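Local coordinates for phosphoribosyl-aminoimidazole carboxylase (Aspergillus clavatus, PDB 3K5I), which probably catalyses the ATP-dependent carboxylation of 5-aminoimidazole ribonucleotide to its N5-carboxy form in purine biosynthesis, as a member of the ATP-grasp superfamily, at residues C303-F308 with Q323-R328; Y224-T229 with K253-A258; A358-Y363 with G375-T380. One frame throughout, in Å; residues are numbered along the deposited sequence.

Interaction 1: residues C303-F308 with Q323-R328; sequences CALSQF and QSLEIR
The flat peptide group joining Cys303 to Ala304 has the aliphatic part of Arg328 laid over one face, with Arg328 CD 3.6 Å from Cys303 C and almost directly above it. The edges of this group are served by water. Ala304 N gives its proton to a water 2.9 Å away, which in turn donates to the carbonyl oxygen of Glu326; a second water donates to Cys303 O. The other flat group that matters is the Ser324 carbonyl. Leu305 N bonds to Ser324 O at 2.9 Å, fairly straight at 155° but tilted 22° from the carbonyl plane, a direct backbone link between the two segments.

Side chains close up around it. With CG of Leu305 turned anti to its carbonyl carbon (chi1 -72°), the isobutyl group runs alongside Ser324, and Leu305 CD1 presses to 3.3 Å from Ser324 CB, a tight fit. Leu325, whose CB points away, still brings its CD2 branch to 3.9 Å from Leu305 CB. Cys303 CB sits against two carbonyl oxygens, 3.4 Å from Ser324 O and 3.5 Å from Glu326 O, while its SG brushes CG1 of Ile327.

The polar ends look outward to the dimer partner: Ser324 OG bonds to Asn357 N of the second subunit, and the Arg328 guanidinium bonds to Glu301 O and Gln329 OE1 of that subunit. In the fold, 303-308 carries the chain out of helix 299-302 and into helix 307-315, whose first turn packs Phe308 on helix 34-46. The segment 323-328 is the loop leading on to strand 331-337, and Cys303, Leu325 and Ile327 pack against strand 221-232.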
ATOM      1  N   CYS A 303       4.145  -1.097 -10.417  1.00 22.69           N
ATOM      2  CA  CYS A 303       3.179  -0.778 -11.457  1.00 17.11           C
ATOM      3  C   CYS A 303       1.966  -0.099 -10.864  1.00 22.56           C
ATOM      4  O   CYS A 303       1.796  -0.186  -9.655  1.00 16.62           O
ATOM      5  CB  CYS A 303       2.605  -2.053 -12.046  1.00 11.97           C
ATOM      6  SG  CYS A 303       3.713  -3.447 -12.428  1.00 13.90           S
ATOM      7  N   ALA A 304       1.112   0.517 -11.694  1.00 13.95           N
ATOM      8  CA  ALA A 304      -0.103   1.175 -11.206  1.00 24.08           C
ATOM      9  C   ALA A 304      -1.084   0.200 -10.628  1.00 37.10           C
ATOM     10  O   ALA A 304      -1.688   0.659  -9.665  1.00 26.57           O
ATOM     11  CB  ALA A 304      -0.850   2.086 -12.225  1.00 17.78           C
ATOM     12  N   LEU A 305      -1.241  -1.020 -11.187  1.00 15.38           N
ATOM     13  CA  LEU A 305      -2.206  -2.022 -10.694  1.00 20.89           C
ATOM     14  C   LEU A 305      -1.348  -3.171 -10.289  1.00 29.76           C
ATOM     15  O   LEU A 305      -0.675  -3.736 -11.133  1.00 14.15           O
ATOM     16  CB  LEU A 305      -3.244  -2.520 -11.726  1.00  6.49           C
ATOM     17  CG  LEU A 305      -4.268  -1.439 -12.015  1.00 37.58           C
ATOM     18  CD1 LEU A 305      -5.082  -2.021 -13.151  1.00 13.71           C
ATOM     19  CD2 LEU A 305      -5.082  -1.043 -10.752  1.00 21.47           C
ATOM     20  N   SER A 306      -1.368  -3.515  -9.013  1.00 12.66           N
ATOM     21  CA  SER A 306      -0.532  -4.628  -8.603  1.00  8.65           C
ATOM     22  C   SER A 306      -1.272  -5.893  -8.951  1.00 16.11           C
ATOM     23  O   SER A 306      -2.455  -5.864  -9.308  1.00 17.47           O
ATOM     24  CB  SER A 306      -0.421  -4.582  -7.065  1.00 10.77           C
ATOM     25  OG  SER A 306      -1.559  -5.222  -6.626  1.00 13.03           O
ATOM     26  N   GLN A 307      -0.556  -7.002  -8.821  1.00  6.71           N
ATOM     27  CA  GLN A 307      -1.144  -8.295  -9.140  1.00  7.00           C
ATOM     28  C   GLN A 307      -2.397  -8.569  -8.334  1.00 16.87           C
ATOM     29  O   GLN A 307      -3.281  -9.364  -8.704  1.00 14.10           O
ATOM     30  CB  GLN A 307      -0.122  -9.429  -8.859  1.00 15.51           C
ATOM     31  CG  GLN A 307       0.204  -9.856  -7.389  1.00  6.56           C
ATOM     32  CD  GLN A 307       1.155 -11.050  -7.404  1.00 22.80           C
ATOM     33  OE1 GLN A 307       0.948 -11.976  -8.195  1.00 17.76           O
ATOM     34  NE2 GLN A 307       2.219 -11.030  -6.574  1.00 11.55           N
ATOM     35  N   PHE A 308      -2.335  -7.985  -7.147  1.00 12.54           N
ATOM     36  CA  PHE A 308      -3.368  -8.156  -6.135  1.00 28.74           C
ATOM     37  C   PHE A 308      -4.535  -7.375  -6.613  1.00 39.03           C
ATOM     38  O   PHE A 308      -5.550  -8.031  -6.630  1.00 12.07           O
ATOM     39  CB  PHE A 308      -2.914  -7.972  -4.661  1.00  4.92           C
ATOM     40  CG  PHE A 308      -1.600  -8.689  -4.374  1.00 15.24           C
ATOM     41  CD1 PHE A 308      -0.393  -8.046  -4.582  1.00  9.09           C
ATOM     42  CD2 PHE A 308      -1.562  -9.996  -3.888  1.00  3.93           C
ATOM     43  CE1 PHE A 308       0.835  -8.687  -4.364  1.00 14.10           C
ATOM     44  CE2 PHE A 308      -0.364 -10.644  -3.675  1.00 14.67           C
ATOM     45  CZ  PHE A 308       0.836 -10.003  -3.945  1.00  5.67           C
ATOM     46  N   GLN A 323      -2.239  -0.578 -19.644  1.00 22.71           N
ATOM     47  CA  GLN A 323      -1.182   0.377 -19.339  1.00 23.02           C
ATOM     48  C   GLN A 323      -0.747   0.242 -17.866  1.00 16.87           C
ATOM     49  O   GLN A 323       0.424   0.465 -17.538  1.00 32.22           O
ATOM     50  CB  GLN A 323      -1.864   1.762 -19.471  1.00 31.52           C
ATOM     51  CG  GLN A 323      -1.048   2.867 -20.143  1.00 99.75           C
ATOM     52  CD  GLN A 323      -1.697   3.585 -21.334  1.00 99.75           C
ATOM     53  OE1 GLN A 323      -2.916   3.797 -21.463  1.00 20.13           O
ATOM     54  NE2 GLN A 323      -0.823   4.022 -22.215  1.00 27.24           N
ATOM     55  N   SER A 324      -1.698  -0.084 -16.988  1.00 10.79           N
ATOM     56  CA  SER A 324      -1.454  -0.211 -15.552  1.00 18.08           C
ATOM     57  C   SER A 324      -0.593  -1.359 -15.044  1.00 36.76           C
ATOM     58  O   SER A 324      -0.267  -1.432 -13.838  1.00 28.35           O
ATOM     59  CB  SER A 324      -2.803  -0.251 -14.845  1.00  9.99           C
ATOM     60  OG  SER A 324      -3.550   0.947 -15.019  1.00 17.10           O
ATOM     61  N   LEU A 325      -0.252  -2.265 -15.958  1.00 16.26           N
ATOM     62  CA  LEU A 325       0.550  -3.451 -15.648  1.00 17.63           C
ATOM     63  C   LEU A 325       1.936  -3.259 -16.233  1.00 13.99           C
ATOM     64  O   LEU A 325       2.751  -4.160 -16.277  1.00 33.73           O
ATOM     65  CB  LEU A 325      -0.081  -4.665 -16.309  1.00 26.50           C
ATOM     66  CG  LEU A 325      -1.597  -4.486 -16.112  1.00 23.23           C
ATOM     67  CD1 LEU A 325      -2.421  -5.535 -16.854  1.00 39.46           C
ATOM     68  CD2 LEU A 325      -1.864  -4.729 -14.677  1.00 22.31           C
ATOM     69  N   GLU A 326       2.197  -2.036 -16.676  1.00 21.65           N
ATOM     70  CA  GLU A 326       3.515  -1.733 -17.254  1.00  7.24           C
ATOM     71  C   GLU A 326       4.317  -1.367 -16.019  1.00  8.71           C
ATOM     72  O   GLU A 326       3.761  -0.749 -15.101  1.00 14.34           O
ATOM     73  CB  GLU A 326       3.400  -0.447 -18.110  1.00 12.09           C
ATOM     74  CG  GLU A 326       3.279  -0.681 -19.604  1.00 31.09           C
ATOM     75  CD  GLU A 326       2.717   0.492 -20.416  1.00 30.90           C
ATOM     76  OE1 GLU A 326       2.988   1.677 -20.086  1.00 22.46           O
ATOM     77  OE2 GLU A 326       2.008   0.209 -21.410  1.00 29.21           O
ATOM     78  N   ILE A 327       5.606  -1.677 -16.058  1.00 19.01           N
ATOM     79  CA  ILE A 327       6.508  -1.360 -14.949  1.00 11.05           C
ATOM     80  C   ILE A 327       6.896   0.103 -14.942  1.00 28.32           C
ATOM     81  O   ILE A 327       7.426   0.631 -15.921  1.00  8.25           O
ATOM     82  CB  ILE A 327       7.724  -2.253 -15.077  1.00 47.56           C
ATOM     83  CG1 ILE A 327       7.276  -3.636 -14.667  1.00  2.65           C
ATOM     84  CG2 ILE A 327       8.997  -1.697 -14.425  1.00 30.18           C
ATOM     85  CD1 ILE A 327       8.415  -4.725 -14.792  1.00 24.63           C
ATOM     86  N   ARG A 328       6.619   0.776 -13.843  1.00 15.85           N
ATOM     87  CA  ARG A 328       6.943   2.217 -13.709  1.00 11.02           C
ATOM     88  C   ARG A 328       8.447   2.506 -13.646  1.00 99.75           C
ATOM     89  O   ARG A 328       8.865   3.477 -14.239  1.00 13.38           O
ATOM     90  CB  ARG A 328       6.363   2.732 -12.358  1.00 10.50           C
ATOM     91  CG  ARG A 328       4.894   2.252 -12.146  1.00 22.74           C
ATOM     92  CD  ARG A 328       4.096   2.848 -10.956  1.00 28.26           C
ATOM     93  NE  ARG A 328       4.666   4.143 -10.667  1.00 33.08           N
ATOM     94  CZ  ARG A 328       4.570   4.818  -9.535  1.00 63.99           C
ATOM     95  NH1 ARG A 328       3.898   4.274  -8.538  1.00 26.73           N
ATOM     96  NH2 ARG A 328       5.159   6.018  -9.444  1.00 35.55           N
TER
HETATM   97  O   HOH W   1       2.979   2.035  -8.180  1.00 31.98           O
HETATM   98  O   HOH W   2       1.916   0.957 -14.408  1.00 19.66           O

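Interaction 2: residues Y224-T229 with K253-A258; sequences YPTVET and KAQELA
Gln255 and Thr226 slide past each other in opposite directions, the glutamine reaching from its helix toward segment 224-229 and the threonine from that segment toward the helix. The Gln255 side chain bends sharply at its second torsion (chi2 -94°), and the bend carries the amide over to the backbone of 224-226. There Gln255 NE2 spends both of its protons: one goes to Tyr224 O at 2.9 Å, the other to Thr226 OG1 at 3.0 Å. Both acceptors lie close to the plane of the amide, and the bonds are straight, 161° and 168° at the hydrogen, so the pair of bonds fixes the rotation of the group. Its other end is held as well, since Gln255 OE1 bonds to the hydroxyl of Ser223.

Thr226 has its two branches turned to different tasks. OG1 meets the amide and also has a weak bond to Asn251 O, one helical turn before Gln255, while the Gln255 CG methylene comes within 3.5 Å of Thr226 OG1. The methyl takes the place anti to the backbone N and faces Ala254, with Thr226 CG2 4.1 Å from Ala254 CB, a modest apolar touch beside the polar grip.

This is helix-on-sheet packing within the ATP-grasp domain, with the side chain of Thr226 about 14 Å from the bound ADP. Strand 221-232 runs between strands 206-216 and 235-241. Helix 248-263 packs against this sheet: Gln255 and Thr226 both rest on Val212 of strand 206-216, and further along the helix Leu257 and Ala258 pack on Met275 and Val273 of strand 269-278.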
ATOM      1  N   TYR A 224       2.298  -9.284 -17.055  1.00 30.99           N
ATOM      2  CA  TYR A 224       3.282  -8.312 -16.643  1.00 18.69           C
ATOM      3  C   TYR A 224       4.587  -8.649 -17.326  1.00  7.59           C
ATOM      4  O   TYR A 224       4.696  -9.729 -17.950  1.00 10.05           O
ATOM      5  CB  TYR A 224       3.406  -8.297 -15.117  1.00 24.90           C
ATOM      6  CG  TYR A 224       2.190  -7.730 -14.354  1.00  8.22           C
ATOM      7  CD1 TYR A 224       1.123  -8.571 -14.001  1.00 24.80           C
ATOM      8  CD2 TYR A 224       2.153  -6.407 -13.901  1.00  6.24           C
ATOM      9  CE1 TYR A 224       0.043  -8.111 -13.275  1.00  8.31           C
ATOM     10  CE2 TYR A 224       1.059  -5.933 -13.152  1.00 15.91           C
ATOM     11  CZ  TYR A 224       0.010  -6.748 -12.836  1.00 13.84           C
ATOM     12  OH  TYR A 224      -1.055  -6.219 -12.086  1.00 17.66           O
ATOM     13  N   PRO A 225       5.590  -7.781 -17.221  1.00 24.73           N
ATOM     14  CA  PRO A 225       6.851  -8.130 -17.887  1.00 13.43           C
ATOM     15  C   PRO A 225       7.511  -9.371 -17.262  1.00 17.77           C
ATOM     16  O   PRO A 225       7.214  -9.796 -16.129  1.00 16.28           O
ATOM     17  CB  PRO A 225       7.725  -6.908 -17.621  1.00 19.44           C
ATOM     18  CG  PRO A 225       6.747  -5.765 -17.606  1.00  8.50           C
ATOM     19  CD  PRO A 225       5.565  -6.363 -16.816  1.00 24.81           C
ATOM     20  N   THR A 226       8.378 -10.013 -18.034  1.00 22.78           N
ATOM     21  CA  THR A 226       9.110 -11.192 -17.585  1.00 28.66           C
ATOM     22  C   THR A 226      10.137 -10.633 -16.585  1.00  7.02           C
ATOM     23  O   THR A 226      10.762  -9.553 -16.787  1.00 15.54           O
ATOM     24  CB  THR A 226       9.920 -11.754 -18.767  1.00 67.76           C
ATOM     25  OG1 THR A 226       9.062 -12.053 -19.878  1.00 24.15           O
ATOM     26  CG2 THR A 226      10.796 -12.937 -18.365  1.00 34.76           C
ATOM     27  N   VAL A 227      10.231 -11.321 -15.457  1.00 11.55           N
ATOM     28  CA  VAL A 227      11.164 -11.016 -14.365  1.00 18.33           C
ATOM     29  C   VAL A 227      12.144 -12.197 -14.190  1.00 12.39           C
ATOM     30  O   VAL A 227      11.948 -13.335 -14.690  1.00 30.51           O
ATOM     31  CB  VAL A 227      10.520 -10.667 -13.015  1.00 11.20           C
ATOM     32  CG1 VAL A 227       9.601  -9.440 -13.147  1.00  7.73           C
ATOM     33  CG2 VAL A 227       9.814 -11.831 -12.551  1.00  8.49           C
ATOM     34  N   GLU A 228      13.274 -11.891 -13.563  1.00 27.52           N
ATOM     35  CA  GLU A 228      14.366 -12.837 -13.352  1.00  7.84           C
ATOM     36  C   GLU A 228      14.301 -13.164 -11.889  1.00 45.30           C
ATOM     37  O   GLU A 228      14.307 -12.241 -11.070  1.00  7.92           O
ATOM     38  CB  GLU A 228      15.614 -11.947 -13.421  1.00 11.71           C
ATOM     39  CG  GLU A 228      16.819 -12.638 -12.826  1.00 10.91           C
ATOM     40  CD  GLU A 228      18.061 -11.834 -13.121  1.00 55.82           C
ATOM     41  OE1 GLU A 228      17.987 -10.712 -13.655  1.00 13.71           O
ATOM     42  OE2 GLU A 228      19.140 -12.326 -12.796  1.00 17.11           O
ATOM     43  N   THR A 229      14.279 -14.442 -11.542  1.00 16.38           N
ATOM     44  CA  THR A 229      14.195 -14.737 -10.135  1.00 12.30           C
ATOM     45  C   THR A 229      15.403 -15.516  -9.674  1.00 34.65           C
ATOM     46  O   THR A 229      16.045 -16.191 -10.465  1.00  6.11           O
ATOM     47  CB  THR A 229      12.955 -15.638  -9.869  1.00 65.53           C
ATOM     48  OG1 THR A 229      12.912 -16.794 -10.726  1.00 18.32           O
ATOM     49  CG2 THR A 229      11.762 -14.856 -10.269  1.00 21.07           C
ATOM     50  N   LYS A 253       9.670 -15.218 -26.007  1.00 38.72           N
ATOM     51  CA  LYS A 253       9.385 -16.636 -26.024  1.00 13.50           C
ATOM     52  C   LYS A 253       8.819 -16.957 -24.645  1.00 39.52           C
ATOM     53  O   LYS A 253       7.918 -17.767 -24.501  1.00 13.83           O
ATOM     54  CB  LYS A 253      10.602 -17.507 -26.342  1.00 53.01           C
ATOM     55  CG  LYS A 253      10.167 -18.919 -26.773  1.00 97.75           C
ATOM     56  CD  LYS A 253      10.604 -20.050 -25.821  1.00 99.75           C
ATOM     57  CE  LYS A 253      10.092 -21.460 -26.210  1.00 99.75           C
ATOM     58  NZ  LYS A 253      10.861 -22.708 -25.794  1.00 54.01           N
ATOM     59  N   ALA A 254       9.367 -16.316 -23.624  1.00 23.80           N
ATOM     60  CA  ALA A 254       8.942 -16.484 -22.246  1.00 24.73           C
ATOM     61  C   ALA A 254       7.440 -16.152 -22.114  1.00 36.07           C
ATOM     62  O   ALA A 254       6.619 -16.915 -21.589  1.00 17.63           O
ATOM     63  CB  ALA A 254       9.746 -15.466 -21.458  1.00 27.32           C
ATOM     64  N   GLN A 255       7.063 -14.972 -22.587  1.00 24.30           N
ATOM     65  CA  GLN A 255       5.678 -14.537 -22.526  1.00 22.18           C
ATOM     66  C   GLN A 255       4.624 -15.444 -23.189  1.00 13.61           C
ATOM     67  O   GLN A 255       3.531 -15.676 -22.645  1.00 36.85           O
ATOM     68  CB  GLN A 255       5.644 -13.108 -23.053  1.00 21.16           C
ATOM     69  CG  GLN A 255       6.472 -12.145 -22.200  1.00 20.67           C
ATOM     70  CD  GLN A 255       5.593 -11.476 -21.153  1.00 38.52           C
ATOM     71  OE1 GLN A 255       4.431 -11.176 -21.393  1.00 12.16           O
ATOM     72  NE2 GLN A 255       6.107 -11.345 -19.951  1.00 17.21           N
ATOM     73  N   GLU A 256       4.969 -15.935 -24.386  1.00 25.96           N
ATOM     74  CA  GLU A 256       4.170 -16.846 -25.209  1.00 40.91           C
ATOM     75  C   GLU A 256       4.034 -18.142 -24.454  1.00 20.14           C
ATOM     76  O   GLU A 256       2.968 -18.728 -24.222  1.00 26.70           O
ATOM     77  CB  GLU A 256       4.976 -17.208 -26.458  1.00 25.15           C
ATOM     78  CG  GLU A 256       4.944 -15.998 -27.374  1.00 14.75           C
ATOM     79  CD  GLU A 256       5.854 -16.012 -28.595  1.00 99.75           C
ATOM     80  OE1 GLU A 256       5.713 -15.028 -29.351  1.00 39.66           O
ATOM     81  OE2 GLU A 256       6.664 -16.946 -28.817  1.00 99.75           O
ATOM     82  N   LEU A 257       5.187 -18.567 -24.000  1.00 20.65           N
ATOM     83  CA  LEU A 257       5.206 -19.798 -23.236  1.00 23.38           C
ATOM     84  C   LEU A 257       4.222 -19.729 -22.073  1.00 29.83           C
ATOM     85  O   LEU A 257       3.394 -20.617 -21.889  1.00 25.15           O
ATOM     86  CB  LEU A 257       6.625 -19.980 -22.716  1.00 26.85           C
ATOM     87  CG  LEU A 257       6.599 -21.229 -21.847  1.00 28.37           C
ATOM     88  CD1 LEU A 257       5.780 -22.391 -22.453  1.00 30.93           C
ATOM     89  CD2 LEU A 257       8.045 -21.636 -21.495  1.00 30.73           C
ATOM     90  N   ALA A 258       4.311 -18.636 -21.319  1.00 37.45           N
ATOM     91  CA  ALA A 258       3.464 -18.423 -20.155  1.00 30.02           C
ATOM     92  C   ALA A 258       1.989 -18.344 -20.451  1.00 99.75           C
ATOM     93  O   ALA A 258       1.175 -18.836 -19.660  1.00 24.03           O
ATOM     94  CB  ALA A 258       3.857 -17.178 -19.415  1.00 25.59           C
TER

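Interaction 3: residues A358-Y363 with G375-T380; sequences ASIHLY and GHITVT
A beta hairpin of strands 358-362 and 373-380 brings these segments together, and its connecting loop carries Lys365 and Arg372 of the AIR pocket. His361 and His376 form a hydrogen-bonded antiparallel pair in the hairpin, and their imidazoles make an offset stack, centroids 4.2 Å apart and planes at 12°, with His376 NE2 above the rim of the His361 ring. His361 CB also comes over the face of the His376 ring. In His376, CG set between the backbone N and carbonyl carbon (chi1 77°) places the ring, and the second torsion (-98°) turns its ND1 edge to the Tyr363 hydroxyl. Tyr363 OH and His376 ND1 are 2.7 Å apart in a hydrogen bond that either could donate. The tyrosine side chain crosses that of His376 at about a right angle, and Gly375 CA lies over the centre of its ring, 3.4 Å from the centroid of Tyr363.

The hairpin adds 358-362 as the outermost strand, within this chain, of an antiparallel sheet, next to 373-380, which is itself bonded to strand 331-337. Ser359 and Thr378 form the other hydrogen-bonded pair here, Ser359 N to Thr378 O at 2.7 Å and nearly straight. On the face of Ala358, Ile360 and Ile377, Ala358 CB fits tightly at 3.5 Å from Val379 CG2, and Ile360 lies side by side with Ile377 under helix 344-352. On the histidine face, Glu301 OE2 bonds to His361 NE2, and His297 stacks on His376. Tyr363 lies about 7 Å, by its side chain, from the bound AIR, while Leu362 O accepts from Asn47 ND2 of the second subunit.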
ATOM      1  N   ALA A 358      13.411   1.605  -0.274  1.00 14.06           N
ATOM      2  CA  ALA A 358      13.026   0.268   0.046  1.00 10.60           C
ATOM      3  C   ALA A 358      11.668   0.206   0.710  1.00 29.35           C
ATOM      4  O   ALA A 358      11.438   0.844   1.740  1.00 25.77           O
ATOM      5  CB  ALA A 358      14.130  -0.289   0.939  1.00 18.45           C
ATOM      6  N   SER A 359      10.759  -0.567   0.117  1.00 20.56           N
ATOM      7  CA  SER A 359       9.439  -0.648   0.707  1.00 23.23           C
ATOM      8  C   SER A 359       9.427  -1.937   1.497  1.00 21.67           C
ATOM      9  O   SER A 359       9.699  -2.994   0.939  1.00 10.39           O
ATOM     10  CB  SER A 359       8.391  -0.633  -0.415  0.50  1.00           C
ATOM     11  OG  SER A 359       7.131  -1.155  -0.046  0.50  4.11           O
ATOM     12  N   ILE A 360       9.118  -1.811   2.788  1.00 14.89           N
ATOM     13  CA  ILE A 360       9.098  -2.978   3.656  1.00  8.97           C
ATOM     14  C   ILE A 360       7.727  -3.604   3.871  1.00 14.80           C
ATOM     15  O   ILE A 360       6.806  -2.894   4.166  1.00  3.71           O
ATOM     16  CB  ILE A 360       9.668  -2.622   5.044  1.00  8.06           C
ATOM     17  CG1 ILE A 360      11.112  -2.053   4.925  1.00  9.53           C
ATOM     18  CG2 ILE A 360       9.454  -3.802   5.979  1.00 19.71           C
ATOM     19  CD1 ILE A 360      11.707  -0.993   5.860  1.00 30.14           C
ATOM     20  N   HIS A 361       7.614  -4.927   3.741  1.00  6.81           N
ATOM     21  CA  HIS A 361       6.368  -5.617   3.936  1.00 22.99           C
ATOM     22  C   HIS A 361       6.643  -6.770   4.837  1.00 14.22           C
ATOM     23  O   HIS A 361       7.247  -7.751   4.375  1.00  8.67           O
ATOM     24  CB  HIS A 361       5.913  -6.248   2.595  1.00 26.02           C
ATOM     25  CG  HIS A 361       5.600  -5.237   1.537  1.00 39.75           C
ATOM     26  ND1 HIS A 361       4.310  -5.012   1.106  1.00 22.05           N
ATOM     27  CD2 HIS A 361       6.401  -4.396   0.829  1.00 14.93           C
ATOM     28  CE1 HIS A 361       4.329  -4.051   0.194  1.00 25.96           C
ATOM     29  NE2 HIS A 361       5.579  -3.658   0.015  1.00 32.46           N
ATOM     30  N   LEU A 362       6.139  -6.697   6.062  1.00 18.59           N
ATOM     31  CA  LEU A 362       6.262  -7.820   7.004  1.00  1.00           C
ATOM     32  C   LEU A 362       4.859  -8.442   6.958  1.00 17.82           C
ATOM     33  O   LEU A 362       3.830  -7.749   6.935  1.00  1.00           O
ATOM     34  CB  LEU A 362       6.484  -7.330   8.451  1.00  1.00           C
ATOM     35  CG  LEU A 362       7.876  -6.709   8.545  1.00 17.91           C
ATOM     36  CD1 LEU A 362       8.119  -5.872   9.811  1.00 23.65           C
ATOM     37  CD2 LEU A 362       8.873  -7.875   8.437  1.00 33.24           C
ATOM     38  N   TYR A 363       4.844  -9.773   6.989  1.00 24.25           N
ATOM     39  CA  TYR A 363       3.639 -10.595   6.949  1.00 11.55           C
ATOM     40  C   TYR A 363       2.792 -10.820   8.216  1.00 15.24           C
ATOM     41  O   TYR A 363       1.701 -11.399   8.075  1.00 15.23           O
ATOM     42  CB  TYR A 363       3.974 -11.984   6.399  1.00  2.70           C
ATOM     43  CG  TYR A 363       4.506 -11.836   4.961  1.00 21.41           C
ATOM     44  CD1 TYR A 363       5.211 -12.862   4.343  1.00 18.53           C
ATOM     45  CD2 TYR A 363       4.316 -10.654   4.230  1.00 15.36           C
ATOM     46  CE1 TYR A 363       5.768 -12.658   3.070  1.00 15.39           C
ATOM     47  CE2 TYR A 363       4.854 -10.465   2.912  1.00 24.50           C
ATOM     48  CZ  TYR A 363       5.566 -11.483   2.333  1.00 15.30           C
ATOM     49  OH  TYR A 363       6.102 -11.391   1.028  1.00 18.21           O
ATOM     50  N   GLY A 375       8.310 -11.964   5.179  1.00  2.76           N
ATOM     51  CA  GLY A 375       8.034 -10.621   4.746  1.00  1.00           C
ATOM     52  C   GLY A 375       8.910 -10.459   3.459  1.00 13.67           C
ATOM     53  O   GLY A 375       9.495 -11.427   3.007  1.00 14.36           O
ATOM     54  N   HIS A 376       8.942  -9.284   2.835  1.00 10.06           N
ATOM     55  CA  HIS A 376       9.716  -8.951   1.639  1.00 25.52           C
ATOM     56  C   HIS A 376       9.975  -7.468   1.637  1.00 17.86           C
ATOM     57  O   HIS A 376       9.263  -6.722   2.300  1.00  6.16           O
ATOM     58  CB  HIS A 376       9.096  -9.412   0.319  1.00 19.34           C
ATOM     59  CG  HIS A 376       7.948  -8.565  -0.169  1.00  8.58           C
ATOM     60  ND1 HIS A 376       6.635  -8.927   0.057  1.00 14.14           N
ATOM     61  CD2 HIS A 376       7.896  -7.436  -0.930  1.00  6.85           C
ATOM     62  CE1 HIS A 376       5.825  -8.064  -0.536  1.00  7.01           C
ATOM     63  NE2 HIS A 376       6.564  -7.137  -1.136  1.00  8.41           N
ATOM     64  N   ILE A 377      11.038  -7.084   0.927  1.00 12.19           N
ATOM     65  CA  ILE A 377      11.445  -5.694   0.808  1.00 22.43           C
ATOM     66  C   ILE A 377      11.491  -5.488  -0.679  1.00 24.48           C
ATOM     67  O   ILE A 377      11.995  -6.338  -1.442  1.00 16.32           O
ATOM     68  CB  ILE A 377      12.908  -5.417   1.126  1.00 34.66           C
ATOM     69  CG1 ILE A 377      13.247  -6.035   2.468  1.00 22.16           C
ATOM     70  CG2 ILE A 377      13.160  -3.871   1.131  1.00 10.76           C
ATOM     71  CD1 ILE A 377      12.226  -5.640   3.483  1.00  8.44           C
ATOM     72  N   THR A 378      10.934  -4.359  -1.089  1.00 17.94           N
ATOM     73  CA  THR A 378      10.998  -4.120  -2.527  1.00  3.73           C
ATOM     74  C   THR A 378      11.739  -2.803  -2.720  1.00 12.10           C
ATOM     75  O   THR A 378      11.311  -1.786  -2.180  1.00  5.33           O
ATOM     76  CB  THR A 378       9.591  -4.021  -3.234  1.00 14.56           C
ATOM     77  OG1 THR A 378       8.976  -5.290  -3.333  1.00 17.84           O
ATOM     78  CG2 THR A 378       9.754  -3.625  -4.701  1.00  9.23           C
ATOM     79  N   VAL A 379      12.785  -2.828  -3.533  1.00 10.42           N
ATOM     80  CA  VAL A 379      13.506  -1.554  -3.809  1.00 25.31           C
ATOM     81  C   VAL A 379      13.379  -1.065  -5.275  1.00 14.50           C
ATOM     82  O   VAL A 379      13.606  -1.816  -6.248  1.00 15.66           O
ATOM     83  CB  VAL A 379      14.988  -1.698  -3.400  1.00 40.66           C
ATOM     84  CG1 VAL A 379      15.805  -0.467  -3.727  1.00 18.81           C
ATOM     85  CG2 VAL A 379      15.045  -1.979  -1.941  1.00 11.18           C
ATOM     86  N   THR A 380      12.984   0.193  -5.461  1.00  5.79           N
ATOM     87  CA  THR A 380      12.828   0.695  -6.838  1.00  8.50           C
ATOM     88  C   THR A 380      13.983   1.675  -7.168  1.00 20.50           C
ATOM     89  O   THR A 380      14.786   2.047  -6.317  1.00 34.53           O
ATOM     90  CB  THR A 380      11.546   1.515  -6.881  1.00 28.29           C
ATOM     91  OG1 THR A 380      11.607   2.501  -5.841  1.00 18.01           O
ATOM     92  CG2 THR A 380      10.380   0.656  -6.525  1.00 18.42           C
TER

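Following the chain from the N terminus, interaction 2 closes first: the chain leaves strand 221-232, passes through strand 235-241 and returns in helix 248-263. Interaction 1 then closes the shorter excursion through helix 307-315, and interaction 3 closes the hairpin of 358-362 and 373-380. The three loops follow in series, none nested in or crossing another. Interactions 1 and 2 nevertheless touch, since Tyr224 OH probably hydrogen-bonds to Leu305 O at 2.7 Å, tying strand 221-232 to the segment leading into helix 307-315. Interactions 2 and 3 reach well-separated parts of one sheet. Interactions 1 and 3, their nearest atoms about 6 Å apart, both contact the second subunit.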